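Local coordinates for 3-oxoacyl-[acyl-carrier-protein] synthase 2 (Rickettsia rickettsii, PDB 4JGA) that probably catalyses the condensation of malonyl-acyl-carrier-protein with a growing acyl chain, the carbon-adding step of fatty acid elongation, at residues A[97-102]-A[162-167]; A[104-109]-A[172-177]; A[122-127]-A[166-171]. One frame throughout, in Å; residues are numbered along the deposited sequence.

All three contacts lie in the N-terminal half of the thiolase fold, on the outer face of its sheet. Along the chain come 97-102 and 104-109 on helix 93-109, then strand 122-127, then 162-167 and 166-171 on helix 163-172. Segment 172-177 follows, in the loop after that helix. Contacts 1 and 2 share helix 93-109; contacts 1 and 3 share helix 163-172, with G166 and L167 in common. The centres of contacts 1 and 3 are about 6 Å apart, those of 2 and 3 about 7 Å, and those of 1 and 2 about 10 Å. Together they join two outer helices to a strand near the sheet edge, beside the second subunit.

Contact 1: A[97-102]-A[162-167]; sequences YGVAAA and NLLSGL
L164 lays the end of its side chain over the backbone of G98 and V99. This is helix-helix packing in the outer layer of the thiolase fold, between helix 93-109 and helix 163-172. The axes of the two short segments come within 9.6 Å and cross at -43°. G98 has no side chain, and L164 comes right up to the main chain there. Its CD1 lies 3.4 Å from G98 C and its CD2 lies 3.9 Å from G98 CA. With CG anti to the backbone N of L164 (chi1 168°), the two methyls are carried across to the other helix. V99 closes one flank. The side chains of V99 and L164 pass alongside each other, pointing opposite ways, and V99 CG2 touches L164 CD1 at 3.9 Å. One turn on, L167 adds a looser touch. I95, on the same helix as G98, packs on L163 and L167, and M292 of the second subunit reaches both leucines. The contact is buried and apolar apart from the peptide that L164 meets. That peptide is approached by a methyl: L164 CD1 is 3.5 Å from V99 N.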
ATOM      1  N   TYR A  97      16.403   5.602  -2.044  1.00 13.44           N
ATOM      2  CA  TYR A  97      16.748   4.375  -2.724  1.00 13.61           C
ATOM      3  C   TYR A  97      15.770   4.094  -3.878  1.00 12.95           C
ATOM      4  O   TYR A  97      16.183   3.710  -4.966  1.00 13.08           O
ATOM      5  CB  TYR A  97      16.751   3.189  -1.767  1.00 14.00           C
ATOM      6  CG  TYR A  97      17.714   3.281  -0.606  1.00 14.94           C
ATOM      7  CD1 TYR A  97      18.880   4.070  -0.661  1.00 15.58           C
ATOM      8  CD2 TYR A  97      17.470   2.569   0.564  1.00 15.41           C
ATOM      9  CE1 TYR A  97      19.766   4.120   0.414  1.00 16.63           C
ATOM     10  CE2 TYR A  97      18.354   2.609   1.628  1.00 16.50           C
ATOM     11  CZ  TYR A  97      19.481   3.395   1.566  1.00 17.04           C
ATOM     12  OH  TYR A  97      20.324   3.403   2.641  1.00 18.26           O
ATOM     13  N   GLY A  98      14.487   4.302  -3.619  1.00 12.41           N
ATOM     14  CA  GLY A  98      13.409   4.083  -4.599  1.00 11.92           C
ATOM     15  C   GLY A  98      13.576   4.994  -5.811  1.00 11.97           C
ATOM     16  O   GLY A  98      13.477   4.546  -6.941  1.00 11.97           O
ATOM     17  N   VAL A  99      13.828   6.259  -5.578  1.00 12.25           N
ATOM     18  CA  VAL A  99      13.984   7.214  -6.666  1.00 12.54           C
ATOM     19  C   VAL A  99      15.232   6.872  -7.481  1.00 13.04           C
ATOM     20  O   VAL A  99      15.204   6.945  -8.697  1.00 13.18           O
ATOM     21  CB  VAL A  99      14.030   8.655  -6.150  1.00 12.97           C
ATOM     22  CG1 VAL A  99      14.345   9.633  -7.278  1.00 13.61           C
ATOM     23  CG2 VAL A  99      12.683   9.045  -5.540  1.00 12.70           C
ATOM     24  N   ALA A 100      16.288   6.457  -6.806  1.00 13.43           N
ATOM     25  CA  ALA A 100      17.497   6.059  -7.496  1.00 14.24           C
ATOM     26  C   ALA A 100      17.254   4.829  -8.409  1.00 14.07           C
ATOM     27  O   ALA A 100      17.639   4.829  -9.581  1.00 14.48           O
ATOM     28  CB  ALA A 100      18.614   5.797  -6.491  1.00 14.93           C
ATOM     29  N   ALA A 101      16.615   3.793  -7.874  1.00 13.53           N
ATOM     30  CA  ALA A 101      16.340   2.607  -8.677  1.00 13.46           C
ATOM     31  C   ALA A 101      15.378   2.932  -9.858  1.00 12.92           C
ATOM     32  O   ALA A 101      15.554   2.447 -10.976  1.00 13.22           O
ATOM     33  CB  ALA A 101      15.796   1.485  -7.816  1.00 13.25           C
ATOM     34  N   ALA A 102      14.380   3.754  -9.614  1.00 12.33           N
ATOM     35  CA  ALA A 102      13.418   4.098 -10.642  1.00 12.03           C
ATOM     36  C   ALA A 102      14.076   4.945 -11.735  1.00 12.69           C
ATOM     37  O   ALA A 102      13.771   4.789 -12.898  1.00 12.75           O
ATOM     38  CB  ALA A 102      12.255   4.842 -10.050  1.00 11.64           C
ATOM     39  N   ASN A 162       3.578   6.489  -0.219  1.00  7.37           N
ATOM     40  CA  ASN A 162       3.197   6.829  -1.573  1.00  7.19           C
ATOM     41  C   ASN A 162       3.956   8.013  -2.163  1.00  7.43           C
ATOM     42  O   ASN A 162       3.794   8.328  -3.353  1.00  7.41           O
ATOM     43  CB  ASN A 162       1.697   7.055  -1.676  1.00  7.23           C
ATOM     44  CG  ASN A 162       1.264   8.351  -1.049  1.00  7.41           C
ATOM     45  OD1 ASN A 162       1.448   8.579   0.156  1.00  7.69           O
ATOM     46  ND2 ASN A 162       0.663   9.191  -1.842  1.00  7.42           N
ATOM     47  N   LEU A 163       4.813   8.643  -1.371  1.00  7.44           N
ATOM     48  CA  LEU A 163       5.598   9.743  -1.916  1.00  7.82           C
ATOM     49  C   LEU A 163       6.783   9.271  -2.765  1.00  7.89           C
ATOM     50  O   LEU A 163       7.440  10.087  -3.440  1.00  8.05           O
ATOM     51  CB  LEU A 163       5.997  10.732  -0.815  1.00  8.20           C
ATOM     52  CG  LEU A 163       5.106  11.976  -0.710  1.00  8.56           C
ATOM     53  CD1 LEU A 163       5.362  12.884  -1.903  1.00  8.93           C
ATOM     54  CD2 LEU A 163       3.633  11.649  -0.644  1.00  8.61           C
ATOM     55  N   LEU A 164       7.046   7.966  -2.757  1.00  7.69           N
ATOM     56  CA  LEU A 164       8.008   7.419  -3.708  1.00  7.98           C
ATOM     57  C   LEU A 164       7.405   7.478  -5.103  1.00  8.19           C
ATOM     58  O   LEU A 164       7.989   8.105  -6.006  1.00  8.46           O
ATOM     59  CB  LEU A 164       8.423   6.030  -3.323  1.00  7.86           C
ATOM     60  CG  LEU A 164       9.213   5.242  -4.387  1.00  8.03           C
ATOM     61  CD1 LEU A 164      10.452   5.951  -4.921  1.00  8.30           C
ATOM     62  CD2 LEU A 164       9.605   3.939  -3.749  1.00  8.00           C
ATOM     63  N   SER A 165       6.198   6.923  -5.256  1.00  7.99           N
ATOM     64  CA  SER A 165       5.422   7.095  -6.511  1.00  8.26           C
ATOM     65  C   SER A 165       5.235   8.593  -6.825  1.00  8.54           C
ATOM     66  O   SER A 165       5.407   9.013  -7.968  1.00  8.57           O
ATOM     67  CB  SER A 165       4.040   6.407  -6.432  1.00  7.99           C
ATOM     68  OG  SER A 165       4.149   4.996  -6.530  1.00  8.03           O
ATOM     69  N   GLY A 166       4.916   9.392  -5.803  1.00  8.55           N
ATOM     70  CA  GLY A 166       4.746  10.834  -5.998  1.00  8.96           C
ATOM     71  C   GLY A 166       5.957  11.522  -6.663  1.00  9.37           C
ATOM     72  O   GLY A 166       5.806  12.236  -7.644  1.00  9.62           O
ATOM     73  N   LEU A 167       7.147  11.305  -6.106  1.00  9.52           N
ATOM     74  CA  LEU A 167       8.341  11.970  -6.590  1.00 10.18           C
ATOM     75  C   LEU A 167       8.804  11.484  -7.957  1.00 10.00           C
ATOM     76  O   LEU A 167       9.274  12.295  -8.746  1.00 10.54           O
ATOM     77  CB  LEU A 167       9.491  11.900  -5.578  1.00 10.62           C
ATOM     78  CG  LEU A 167       9.340  12.835  -4.367  1.00 11.14           C
ATOM     79  CD1 LEU A 167      10.577  12.696  -3.485  1.00 11.61           C
ATOM     80  CD2 LEU A 167       9.198  14.269  -4.809  1.00 11.72           C
TER

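Contact 2: A[104-109]-A[172-177]; sequences EAVEDS and YGFSGP
The end of helix 163-172 and the loop after it bring two aromatic rings, Y172 and F174, against V106 near the end of helix 93-109. V106 CG1 sits over the centre of one face of the Y172 ring, a CH-pi contact 3.8 Å from the ring centroid and only 12° off the normal. V106 CG2 sits in the angle between the two rings, 4.0 Å from Y172 CE2 and 4.1 Å from F174 CE2. It meets F174 at the ring edge, near the ring plane. A chi1 of 168° puts CG1 opposite the backbone N of V106 and CG2 opposite its carbonyl carbon. The CB of Y172, not its ring, stands over the centre of one face of F174. In the thiolase fold this loop completes a beta-alpha-beta crossover, returning the chain to the sheet at strand 178-179, the outermost within this chain. G173 makes the turn out of the helix with a positive phi of 71°. Further along, S175 O accepts a hydrogen bond from R304 NH1 of the second subunit. At the solvent-facing side a water joins the segments. It donates to E107 OE2 at 2.5 Å, and is 2.6 Å from Y172 OH, lying in the plane of the ring. L112 packs on both V106 and Y172, and I208 of strand 206-213 touches V106 and F174 from the sheet. Behind the valine, S109 OG donates to V106 O at 2.7 Å, and the same hydroxyl is hydrogen-bonded to W111 N.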
ATOM      1  N   GLU A 104      17.260   4.826 -12.661  1.00 14.94           N
ATOM      2  CA  GLU A 104      17.980   3.870 -13.465  1.00 15.74           C
ATOM      3  C   GLU A 104      17.029   3.071 -14.425  1.00 15.24           C
ATOM      4  O   GLU A 104      17.309   2.934 -15.632  1.00 15.98           O
ATOM      5  CB  GLU A 104      18.782   2.910 -12.575  1.00 16.17           C
ATOM      6  CG  GLU A 104      19.630   1.945 -13.412  1.00 17.34           C
ATOM      7  CD  GLU A 104      20.385   0.894 -12.624  1.00 18.17           C
ATOM      8  OE1 GLU A 104      20.172   0.733 -11.408  1.00 17.66           O
ATOM      9  OE2 GLU A 104      21.196   0.170 -13.278  1.00 19.61           O
ATOM     10  N   ALA A 105      15.909   2.555 -13.896  1.00 14.10           N
ATOM     11  CA  ALA A 105      14.978   1.796 -14.707  1.00 13.63           C
ATOM     12  C   ALA A 105      14.388   2.627 -15.841  1.00 13.71           C
ATOM     13  O   ALA A 105      14.336   2.176 -16.978  1.00 14.08           O
ATOM     14  CB  ALA A 105      13.862   1.223 -13.864  1.00 12.74           C
ATOM     15  N   VAL A 106      13.936   3.834 -15.526  1.00 13.48           N
ATOM     16  CA  VAL A 106      13.339   4.686 -16.521  1.00 13.90           C
ATOM     17  C   VAL A 106      14.366   5.016 -17.617  1.00 15.17           C
ATOM     18  O   VAL A 106      14.069   4.843 -18.783  1.00 15.64           O
ATOM     19  CB  VAL A 106      12.772   5.982 -15.922  1.00 13.81           C
ATOM     20  CG1 VAL A 106      12.421   6.970 -17.032  1.00 14.75           C
ATOM     21  CG2 VAL A 106      11.547   5.666 -15.106  1.00 12.89           C
ATOM     22  N   GLU A 107      15.561   5.433 -17.232  1.00 15.87           N
ATOM     23  CA  GLU A 107      16.616   5.716 -18.207  1.00 17.38           C
ATOM     24  C   GLU A 107      17.000   4.467 -19.014  1.00 17.71           C
ATOM     25  O   GLU A 107      17.189   4.562 -20.208  1.00 18.65           O
ATOM     26  CB  GLU A 107      17.824   6.330 -17.535  1.00 18.21           C
ATOM     27  CG  GLU A 107      17.560   7.752 -17.069  1.00 18.52           C
ATOM     28  CD  GLU A 107      18.797   8.434 -16.483  1.00 19.65           C
ATOM     29  OE1 GLU A 107      19.867   7.751 -16.410  1.00 20.33           O
ATOM     30  OE2 GLU A 107      18.703   9.637 -16.074  1.00 20.14           O
ATOM     31  N   ASP A 108      17.052   3.297 -18.374  1.00 17.02           N
ATOM     32  CA  ASP A 108      17.355   2.068 -19.067  1.00 17.48           C
ATOM     33  C   ASP A 108      16.290   1.797 -20.153  1.00 17.30           C
ATOM     34  O   ASP A 108      16.602   1.376 -21.259  1.00 18.12           O
ATOM     35  CB  ASP A 108      17.411   0.919 -18.054  1.00 16.88           C
ATOM     36  CG  ASP A 108      17.710  -0.429 -18.697  1.00 17.51           C
ATOM     37  OD1 ASP A 108      18.572  -0.441 -19.597  1.00 18.74           O
ATOM     38  OD2 ASP A 108      17.111  -1.461 -18.274  1.00 16.82           O
ATOM     39  N   SER A 109      15.023   2.054 -19.833  1.00 16.32           N
ATOM     40  CA  SER A 109      13.943   1.779 -20.769  1.00 16.22           C
ATOM     41  C   SER A 109      13.847   2.766 -21.922  1.00 17.31           C
ATOM     42  O   SER A 109      13.186   2.485 -22.913  1.00 17.54           O
ATOM     43  CB  SER A 109      12.603   1.782 -20.049  1.00 15.06           C
ATOM     44  OG  SER A 109      12.266   3.097 -19.670  1.00 14.99           O
ATOM     45  N   TYR A 172       9.250  12.665 -13.813  1.00 11.75           N
ATOM     46  CA  TYR A 172       9.083  12.372 -15.239  1.00 12.02           C
ATOM     47  C   TYR A 172       7.759  12.845 -15.848  1.00 11.81           C
ATOM     48  O   TYR A 172       7.511  12.631 -17.025  1.00 12.29           O
ATOM     49  CB  TYR A 172       9.304  10.872 -15.507  1.00 11.80           C
ATOM     50  CG  TYR A 172      10.714  10.470 -15.182  1.00 12.15           C
ATOM     51  CD1 TYR A 172      11.772  10.840 -16.017  1.00 12.94           C
ATOM     52  CD2 TYR A 172      11.002   9.717 -14.054  1.00 11.83           C
ATOM     53  CE1 TYR A 172      13.083  10.481 -15.712  1.00 13.43           C
ATOM     54  CE2 TYR A 172      12.304   9.340 -13.760  1.00 12.28           C
ATOM     55  CZ  TYR A 172      13.339   9.735 -14.573  1.00 12.95           C
ATOM     56  OH  TYR A 172      14.616   9.348 -14.263  1.00 13.32           O
ATOM     57  N   GLY A 173       6.914  13.493 -15.067  1.00 11.40           N
ATOM     58  CA  GLY A 173       5.586  13.833 -15.554  1.00 11.40           C
ATOM     59  C   GLY A 173       4.607  12.650 -15.734  1.00 10.83           C
ATOM     60  O   GLY A 173       3.641  12.785 -16.469  1.00 11.65           O
ATOM     61  N   PHE A 174       4.825  11.508 -15.090  1.00  9.96           N
ATOM     62  CA  PHE A 174       3.951  10.362 -15.313  1.00  9.40           C
ATOM     63  C   PHE A 174       2.633  10.584 -14.576  1.00  8.90           C
ATOM     64  O   PHE A 174       2.602  10.715 -13.349  1.00  8.55           O
ATOM     65  CB  PHE A 174       4.608   9.082 -14.854  1.00  9.13           C
ATOM     66  CG  PHE A 174       5.874   8.730 -15.579  1.00  9.47           C
ATOM     67  CD1 PHE A 174       6.121   9.120 -16.890  1.00 10.02           C
ATOM     68  CD2 PHE A 174       6.800   7.914 -14.955  1.00  9.58           C
ATOM     69  CE1 PHE A 174       7.282   8.734 -17.567  1.00 10.34           C
ATOM     70  CE2 PHE A 174       7.977   7.548 -15.599  1.00  9.93           C
ATOM     71  CZ  PHE A 174       8.220   7.957 -16.915  1.00 10.31           C
ATOM     72  N   SER A 175       1.548  10.684 -15.335  1.00  8.72           N
ATOM     73  CA  SER A 175       0.276  11.178 -14.804  1.00  8.60           C
ATOM     74  C   SER A 175      -0.842  10.155 -14.839  1.00  8.36           C
ATOM     75  O   SER A 175      -2.019  10.477 -14.601  1.00  8.29           O
ATOM     76  CB  SER A 175      -0.106  12.440 -15.573  1.00  9.07           C
ATOM     77  OG  SER A 175       0.086  12.231 -16.961  1.00  9.09           O
ATOM     78  N   GLY A 176      -0.482   8.914 -15.148  1.00  8.21           N
ATOM     79  CA  GLY A 176      -1.394   7.779 -15.004  1.00  8.07           C
ATOM     80  C   GLY A 176      -1.618   7.396 -13.537  1.00  7.92           C
ATOM     81  O   GLY A 176      -1.333   8.190 -12.635  1.00  7.83           O
ATOM     82  N   PRO A 177      -2.170   6.183 -13.290  1.00  8.00           N
ATOM     83  CA  PRO A 177      -2.391   5.739 -11.927  1.00  8.06           C
ATOM     84  C   PRO A 177      -1.149   5.908 -11.049  1.00  8.14           C
ATOM     85  O   PRO A 177      -0.061   5.527 -11.453  1.00  7.79           O
ATOM     86  CB  PRO A 177      -2.750   4.258 -12.072  1.00  7.97           C
ATOM     87  CG  PRO A 177      -3.221   4.105 -13.459  1.00  8.26           C
ATOM     88  CD  PRO A 177      -2.512   5.152 -14.283  1.00  8.19           C
TER
HETATM   89  O   HOH W   1      16.441  10.664 -15.581  1.00 18.58           O

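Contact 3: A[122-127]-A[166-171]; sequences TGLILG and GLVSIK
L124 of strand 122-127 and V168 of helix 163-172 carry this contact, with S169 beside them. The L124 side chain lies slantwise to that of V168. L124 CD2 is the atom that does most of the touching. It lies 3.6 Å from V168 CG1, equally close to V168 CB, and 3.8 Å from S169 N. The methyl rests in the corner where the valine branch leaves the helix backbone. The other methyl turns to the serine, with L124 CD1 4.0 Å from S169 CB. V168 is shared between two leucines. Its chi1 of 176° splays the two branches, CG1 toward L124 and CG2 toward L126. V168 CG2 is 4.0 Å from L126 CD1, and here the side chains meet at about a right angle. The contact of these leucines with the helix is one of carbon packing. S169 has two conformers. In one of them its OG is hydrogen-bonded to F174 O in the following loop, so this bond may be only partly occupied. The axes of the strand and helix segments run nearly antiparallel, 153° apart and 9.1 Å at their closest. This fits the beta-alpha-beta crossover of the thiolase fold, in which helix 163-172 lies on the route from strand 122-127 to the parallel strand 178-179, the outermost of the sheet within this chain. I125 points to the other face of the sheet and packs on helix 187-200. On the near face A102 of helix 93-109 touches V168. L124 is held within the sheet by backbone bonds to P177 and Q179, and strand 206-213 lies on its other flank.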
ATOM      1  N   THR A 122       1.089   6.428 -18.505  1.00  8.98           N
ATOM      2  CA  THR A 122       2.189   5.929 -17.714  1.00  8.74           C
ATOM      3  C   THR A 122       1.842   6.054 -16.248  1.00  8.29           C
ATOM      4  O   THR A 122       1.584   7.141 -15.762  1.00  7.99           O
ATOM      5  CB  THR A 122       3.486   6.709 -18.007  1.00  9.19           C
ATOM      6  OG1 THR A 122       3.822   6.569 -19.398  1.00  9.74           O
ATOM      7  CG2 THR A 122       4.600   6.121 -17.199  1.00  9.22           C
ATOM      8  N   GLY A 123       1.784   4.915 -15.562  1.00  8.11           N
ATOM      9  CA  GLY A 123       1.447   4.865 -14.169  1.00  7.91           C
ATOM     10  C   GLY A 123       2.599   4.306 -13.346  1.00  7.80           C
ATOM     11  O   GLY A 123       3.631   3.922 -13.870  1.00  7.89           O
ATOM     12  N   LEU A 124       2.374   4.248 -12.035  1.00  7.74           N
ATOM     13  CA  LEU A 124       3.351   3.748 -11.077  1.00  7.69           C
ATOM     14  C   LEU A 124       2.660   2.910  -9.964  1.00  7.40           C
ATOM     15  O   LEU A 124       1.577   3.269  -9.475  1.00  7.18           O
ATOM     16  CB  LEU A 124       4.101   4.906 -10.408  1.00  8.03           C
ATOM     17  CG  LEU A 124       4.649   6.035 -11.296  1.00  8.49           C
ATOM     18  CD1 LEU A 124       3.600   7.100 -11.508  1.00  8.60           C
ATOM     19  CD2 LEU A 124       5.889   6.663 -10.670  1.00  8.69           C
ATOM     20  N   ILE A 125       3.339   1.833  -9.563  1.00  7.24           N
ATOM     21  CA  ILE A 125       3.021   1.089  -8.354  1.00  7.10           C
ATOM     22  C   ILE A 125       4.344   0.788  -7.663  1.00  7.16           C
ATOM     23  O   ILE A 125       5.047  -0.195  -7.977  1.00  7.27           O
ATOM     24  CB  ILE A 125       2.240  -0.211  -8.607  1.00  7.05           C
ATOM     25  CG1 ILE A 125       0.940   0.080  -9.370  1.00  7.06           C
ATOM     26  CG2 ILE A 125       1.884  -0.865  -7.275  1.00  6.93           C
ATOM     27  CD1 ILE A 125       0.051  -1.147  -9.544  1.00  7.15           C
ATOM     28  N   LEU A 126       4.672   1.681  -6.746  1.00  7.14           N
ATOM     29  CA  LEU A 126       5.919   1.645  -6.022  1.00  7.40           C
ATOM     30  C   LEU A 126       5.586   1.568  -4.521  1.00  7.47           C
ATOM     31  O   LEU A 126       4.754   2.315  -4.006  1.00  7.25           O
ATOM     32  CB  LEU A 126       6.812   2.861  -6.350  1.00  7.50           C
ATOM     33  CG  LEU A 126       7.304   2.971  -7.771  1.00  7.59           C
ATOM     34  CD1 LEU A 126       7.890   4.337  -8.037  1.00  7.87           C
ATOM     35  CD2 LEU A 126       8.339   1.889  -8.031  1.00  7.91           C
ATOM     36  N   GLY A 127       6.196   0.595  -3.848  1.00  7.76           N
ATOM     37  CA  GLY A 127       5.846   0.342  -2.447  1.00  7.85           C
ATOM     38  C   GLY A 127       7.034   0.197  -1.525  1.00  8.08           C
ATOM     39  O   GLY A 127       8.205   0.281  -1.947  1.00  8.31           O
ATOM     40  N   GLY A 166       4.916   9.392  -5.803  1.00  8.55           N
ATOM     41  CA  GLY A 166       4.746  10.834  -5.998  1.00  8.96           C
ATOM     42  C   GLY A 166       5.957  11.522  -6.663  1.00  9.37           C
ATOM     43  O   GLY A 166       5.806  12.236  -7.644  1.00  9.62           O
ATOM     44  N   LEU A 167       7.147  11.305  -6.106  1.00  9.52           N
ATOM     45  CA  LEU A 167       8.341  11.970  -6.590  1.00 10.18           C
ATOM     46  C   LEU A 167       8.804  11.484  -7.957  1.00 10.00           C
ATOM     47  O   LEU A 167       9.274  12.295  -8.746  1.00 10.54           O
ATOM     48  CB  LEU A 167       9.491  11.900  -5.578  1.00 10.62           C
ATOM     49  CG  LEU A 167       9.340  12.835  -4.367  1.00 11.14           C
ATOM     50  CD1 LEU A 167      10.577  12.696  -3.485  1.00 11.61           C
ATOM     51  CD2 LEU A 167       9.198  14.269  -4.809  1.00 11.72           C
ATOM     52  N   VAL A 168       8.661  10.194  -8.238  1.00  9.40           N
ATOM     53  CA  VAL A 168       9.028   9.660  -9.538  1.00  9.40           C
ATOM     54  C   VAL A 168       8.038  10.226 -10.537  1.00  9.42           C
ATOM     55  O   VAL A 168       8.428  10.628 -11.622  1.00  9.50           O
ATOM     56  CB  VAL A 168       9.031   8.138  -9.555  1.00  8.99           C
ATOM     57  CG1 VAL A 168       9.321   7.572 -10.947  1.00  9.13           C
ATOM     58  CG2 VAL A 168      10.069   7.615  -8.566  1.00  9.11           C
ATOM     59  N   SER A 169       6.762  10.317 -10.156  1.00  9.15           N
ATOM     60  CA  SER A 169       5.752  10.895 -11.042  0.50  9.32           C
ATOM     61  C   SER A 169       6.112  12.336 -11.400  1.00 10.00           C
ATOM     62  O   SER A 169       6.034  12.756 -12.549  1.00 10.40           O
ATOM     63  CB  SER A 169       4.360  10.814 -10.377  0.50  8.97           C
ATOM     64  OG  SER A 169       3.397  11.664 -10.997  0.50  9.03           O
ATOM     65  N   ILE A 170       6.494  13.097 -10.392  1.00 10.38           N
ATOM     66  CA  ILE A 170       6.866  14.486 -10.605  1.00 11.11           C
ATOM     67  C   ILE A 170       8.117  14.595 -11.477  1.00 11.69           C
ATOM     68  O   ILE A 170       8.174  15.394 -12.360  1.00 11.93           O
ATOM     69  CB  ILE A 170       7.082  15.194  -9.273  1.00 11.32           C
ATOM     70  CG1 ILE A 170       5.721  15.318  -8.554  1.00 11.00           C
ATOM     71  CG2 ILE A 170       7.779  16.576  -9.480  1.00 12.03           C
ATOM     72  CD1 ILE A 170       5.854  15.642  -7.070  1.00 10.96           C
ATOM     73  N   LYS A 171       9.107  13.757 -11.209  1.00 11.79           N
ATOM     74  CA  LYS A 171      10.332  13.804 -11.934  1.00 12.33           C
ATOM     75  C   LYS A 171      10.081  13.642 -13.416  1.00 12.54           C
ATOM     76  O   LYS A 171      10.666  14.381 -14.207  1.00 12.88           O
ATOM     77  CB  LYS A 171      11.277  12.688 -11.470  1.00 12.33           C
ATOM     78  CG  LYS A 171      12.662  12.786 -12.112  1.00 13.14           C
ATOM     79  CD  LYS A 171      13.734  12.017 -11.323  1.00 13.22           C
ATOM     80  CE  LYS A 171      15.113  12.192 -11.960  1.00 14.07           C
ATOM     81  NZ  LYS A 171      16.136  11.413 -11.196  1.00 14.22           N
TER